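Side-chain contact in mitochondrial dynamics protein MID49 (Mus musculus, PDB 4WOY), which sits in the mitochondrial outer membrane and recruits the dynamin-related GTPase DNM1L to the mitochondrial surface for fission, regulating its GTPase activity: residues 263-268 / 273-278. The protein carries 1 engineered substitution. Sequence-based numbering, arbitrary orientation.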
ATOM      1  N   GLU A 263      -9.833   0.610  20.772  1.00141.54           N
ATOM      2  CA  GLU A 263     -10.514   0.374  22.035  1.00141.53           C
ATOM      3  C   GLU A 263      -9.527   0.324  23.189  1.00154.15           C
ATOM      4  O   GLU A 263      -8.388  -0.127  23.032  1.00148.34           O
ATOM      5  CB  GLU A 263     -11.309  -0.922  22.004  1.00126.87           C
ATOM      6  CG  GLU A 263     -12.440  -0.924  21.028  1.00119.50           C
ATOM      7  CD  GLU A 263     -13.267  -2.157  21.154  1.00117.59           C
ATOM      8  OE1 GLU A 263     -13.099  -2.868  22.163  1.00119.40           O
ATOM      9  OE2 GLU A 263     -14.067  -2.429  20.237  1.00110.01           O
ATOM     10  N   GLU A 264      -9.992   0.755  24.360  1.00174.26           N
ATOM     11  CA  GLU A 264      -9.183   0.681  25.564  1.00171.72           C
ATOM     12  C   GLU A 264      -9.392  -0.717  26.115  1.00163.52           C
ATOM     13  O   GLU A 264     -10.197  -0.943  27.019  1.00166.15           O
ATOM     14  CB  GLU A 264      -9.586   1.755  26.584  1.00177.13           C
ATOM     15  CG  GLU A 264      -9.579   3.194  26.055  1.00175.12           C
ATOM     16  CD  GLU A 264      -8.205   3.843  26.093  1.00171.43           C
ATOM     17  OE1 GLU A 264      -7.221   3.143  26.407  1.00168.06           O
ATOM     18  OE2 GLU A 264      -8.112   5.058  25.815  1.00171.83           O
ATOM     19  N   VAL A 265      -8.642  -1.651  25.547  1.00146.37           N
ATOM     20  CA  VAL A 265      -8.735  -3.056  25.889  1.00122.15           C
ATOM     21  C   VAL A 265      -7.289  -3.571  25.840  1.00 94.53           C
ATOM     22  O   VAL A 265      -6.403  -2.841  25.403  1.00 92.43           O
ATOM     23  CB  VAL A 265      -9.741  -3.763  24.922  1.00 77.32           C
ATOM     24  CG1 VAL A 265      -9.513  -5.260  24.772  1.00 70.11           C
ATOM     25  CG2 VAL A 265     -11.163  -3.484  25.385  1.00 77.46           C
ATOM     26  N   ALA A 266      -7.026  -4.769  26.352  1.00 70.57           N
ATOM     27  CA  ALA A 266      -5.649  -5.239  26.536  1.00 55.13           C
ATOM     28  C   ALA A 266      -4.902  -5.474  25.218  1.00 56.24           C
ATOM     29  O   ALA A 266      -5.310  -6.286  24.385  1.00 54.81           O
ATOM     30  CB  ALA A 266      -5.634  -6.498  27.380  1.00 56.84           C
ATOM     31  N   TRP A 267      -3.799  -4.754  25.048  1.00 60.22           N
ATOM     32  CA  TRP A 267      -2.952  -4.838  23.856  1.00 53.50           C
ATOM     33  C   TRP A 267      -1.506  -5.207  24.214  1.00 55.87           C
ATOM     34  O   TRP A 267      -0.566  -4.871  23.494  1.00 61.48           O
ATOM     35  CB  TRP A 267      -3.026  -3.532  23.056  1.00 46.18           C
ATOM     36  CG  TRP A 267      -4.260  -3.470  22.200  1.00 51.12           C
ATOM     37  CD1 TRP A 267      -5.379  -2.701  22.395  1.00 51.01           C
ATOM     38  CD2 TRP A 267      -4.474  -4.183  20.970  1.00 51.71           C
ATOM     39  NE1 TRP A 267      -6.284  -2.922  21.376  1.00 53.65           N
ATOM     40  CE2 TRP A 267      -5.751  -3.823  20.491  1.00 50.19           C
ATOM     41  CE3 TRP A 267      -3.707  -5.100  20.233  1.00 52.55           C
ATOM     42  CZ2 TRP A 267      -6.276  -4.342  19.317  1.00 45.35           C
ATOM     43  CZ3 TRP A 267      -4.223  -5.617  19.072  1.00 47.66           C
ATOM     44  CH2 TRP A 267      -5.501  -5.238  18.621  1.00 49.08           C
ATOM     45  N   THR A 268      -1.358  -5.923  25.323  1.00 49.39           N
ATOM     46  CA  THR A 268      -0.080  -6.487  25.717  1.00 54.73           C
ATOM     47  C   THR A 268       0.207  -7.727  24.898  1.00 50.92           C
ATOM     48  O   THR A 268      -0.687  -8.281  24.251  1.00 56.40           O
ATOM     49  CB  THR A 268      -0.066  -6.914  27.195  1.00 63.31           C
ATOM     50  OG1 THR A 268      -1.075  -7.909  27.382  1.00 60.64           O
ATOM     51  CG2 THR A 268      -0.319  -5.737  28.152  1.00 56.63           C
ATOM     52  N   GLY A 273      -2.775 -13.296  21.855  1.00 47.64           N
ATOM     53  CA  GLY A 273      -3.516 -14.454  21.400  1.00 46.38           C
ATOM     54  C   GLY A 273      -5.011 -14.200  21.343  1.00 52.40           C
ATOM     55  O   GLY A 273      -5.679 -14.602  20.394  1.00 53.98           O
ATOM     56  N   GLU A 274      -5.526 -13.513  22.357  1.00 55.79           N
ATOM     57  CA  GLU A 274      -6.933 -13.142  22.412  1.00 59.52           C
ATOM     58  C   GLU A 274      -7.298 -12.083  21.370  1.00 57.95           C
ATOM     59  O   GLU A 274      -8.351 -12.176  20.740  1.00 66.04           O
ATOM     60  CB  GLU A 274      -7.281 -12.626  23.800  1.00 67.14           C
ATOM     61  CG  GLU A 274      -7.890 -13.645  24.722  1.00 80.68           C
ATOM     62  CD  GLU A 274      -7.870 -13.165  26.147  1.00 95.05           C
ATOM     63  OE1 GLU A 274      -8.044 -11.942  26.353  1.00 94.90           O
ATOM     64  OE2 GLU A 274      -7.673 -14.000  27.055  1.00105.67           O
ATOM     65  N   ARG A 275      -6.413 -11.109  21.162  1.00 56.03           N
ATOM     66  CA  ARG A 275      -6.637 -10.083  20.144  1.00 57.94           C
ATOM     67  C   ARG A 275      -6.678 -10.698  18.761  1.00 49.32           C
ATOM     68  O   ARG A 275      -7.446 -10.268  17.878  1.00 45.14           O
ATOM     69  CB  ARG A 275      -5.547  -9.014  20.200  1.00 48.26           C
ATOM     70  CG  ARG A 275      -5.626  -8.141  21.430  1.00 47.30           C
ATOM     71  CD  ARG A 275      -7.050  -7.664  21.714  1.00 49.00           C
ATOM     72  NE  ARG A 275      -7.262  -7.612  23.158  1.00 65.95           N
ATOM     73  CZ  ARG A 275      -8.088  -8.399  23.839  1.00 67.54           C
ATOM     74  NH1 ARG A 275      -8.857  -9.272  23.209  1.00 60.49           N
ATOM     75  NH2 ARG A 275      -8.176  -8.274  25.156  1.00 79.13           N
ATOM     76  N   PHE A 276      -5.826 -11.700  18.591  1.00 49.93           N
ATOM     77  CA  PHE A 276      -5.750 -12.464  17.362  1.00 50.65           C
ATOM     78  C   PHE A 276      -7.055 -13.206  17.107  1.00 49.54           C
ATOM     79  O   PHE A 276      -7.593 -13.138  16.010  1.00 47.22           O
ATOM     80  CB  PHE A 276      -4.587 -13.448  17.426  1.00 49.98           C
ATOM     81  CG  PHE A 276      -4.467 -14.331  16.216  1.00 46.72           C
ATOM     82  CD1 PHE A 276      -3.722 -13.935  15.123  1.00 45.10           C
ATOM     83  CD2 PHE A 276      -5.072 -15.569  16.185  1.00 49.57           C
ATOM     84  CE1 PHE A 276      -3.601 -14.763  14.009  1.00 45.84           C
ATOM     85  CE2 PHE A 276      -4.961 -16.393  15.075  1.00 46.66           C
ATOM     86  CZ  PHE A 276      -4.232 -15.996  13.996  1.00 42.52           C
ATOM     87  N   LEU A 277      -7.582 -13.890  18.122  1.00 47.07           N
ATOM     88  CA  LEU A 277      -8.797 -14.668  17.922  1.00 49.89           C
ATOM     89  C   LEU A 277      -9.960 -13.708  17.672  1.00 56.30           C
ATOM     90  O   LEU A 277     -10.772 -13.915  16.763  1.00 62.84           O
ATOM     91  CB  LEU A 277      -9.090 -15.575  19.119  1.00 55.33           C
ATOM     92  CG  LEU A 277      -8.014 -16.637  19.390  1.00 64.89           C
ATOM     93  CD1 LEU A 277      -8.323 -17.518  20.613  1.00 67.42           C
ATOM     94  CD2 LEU A 277      -7.710 -17.473  18.165  1.00 58.77           C
ATOM     95  N   GLN A 278      -9.988 -12.623  18.435  1.00 50.80           N
ATOM     96  CA  GLN A 278     -10.981 -11.576  18.238  1.00 55.19           C
ATOM     97  C   GLN A 278     -10.980 -11.015  16.810  1.00 51.90           C
ATOM     98  O   GLN A 278     -12.040 -10.691  16.284  1.00 53.13           O
ATOM     99  CB  GLN A 278     -10.754 -10.435  19.220  1.00 53.03           C
ATOM    100  CG  GLN A 278     -11.992  -9.646  19.488  1.00 59.26           C
ATOM    101  CD  GLN A 278     -11.711  -8.414  20.297  1.00 69.48           C
ATOM    102  OE1 GLN A 278     -10.662  -8.307  20.929  1.00 72.70           O
ATOM    103  NE2 GLN A 278     -12.663  -7.485  20.314  1.00 72.92           N
TER
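Arg275, in the first turn of helix 272-288, reaches back to the loop 263-268 and makes every close contact between the two segments. Its single hydrogen bond across runs from NE to the backbone O of Ala266, 2.7 Å long with 154° at the hydrogen. The oxygen lies close to the guanidinium plane, and NE in turn lies in the carbonyl plane, so both flat groups are correctly turned for the bond. Apolar packing is between Arg275 and Trp267. The aliphatic start of the arginine crosses one face of the indole in a CH-pi contact, CG standing 3.9 Å from the centroid of the six-membered ring, while CB touches the rim at CZ3. Bends at chi2 (-46°) and chi3 then swing the guanidinium off the indole, leaving the two planes 74° apart. The methyl CG1 of Val265 lies over one guanidinium face near the rim, 3.3 Å from NH2 of Arg275. The loop joins helices 250-261 and 272-288 in the Mab-21-like (HhH/H2TH-like) helical part of MID49, and Arg275 ties it to the second of them just after the chain turns. Trp267 is buried against Leu231 and Leu260 and has a cation-pi partner in Arg228. By charge alone, Glu274 OE1 makes a long salt bridge to Arg275 NH2 (3.9 Å), well out of the guanidinium plane.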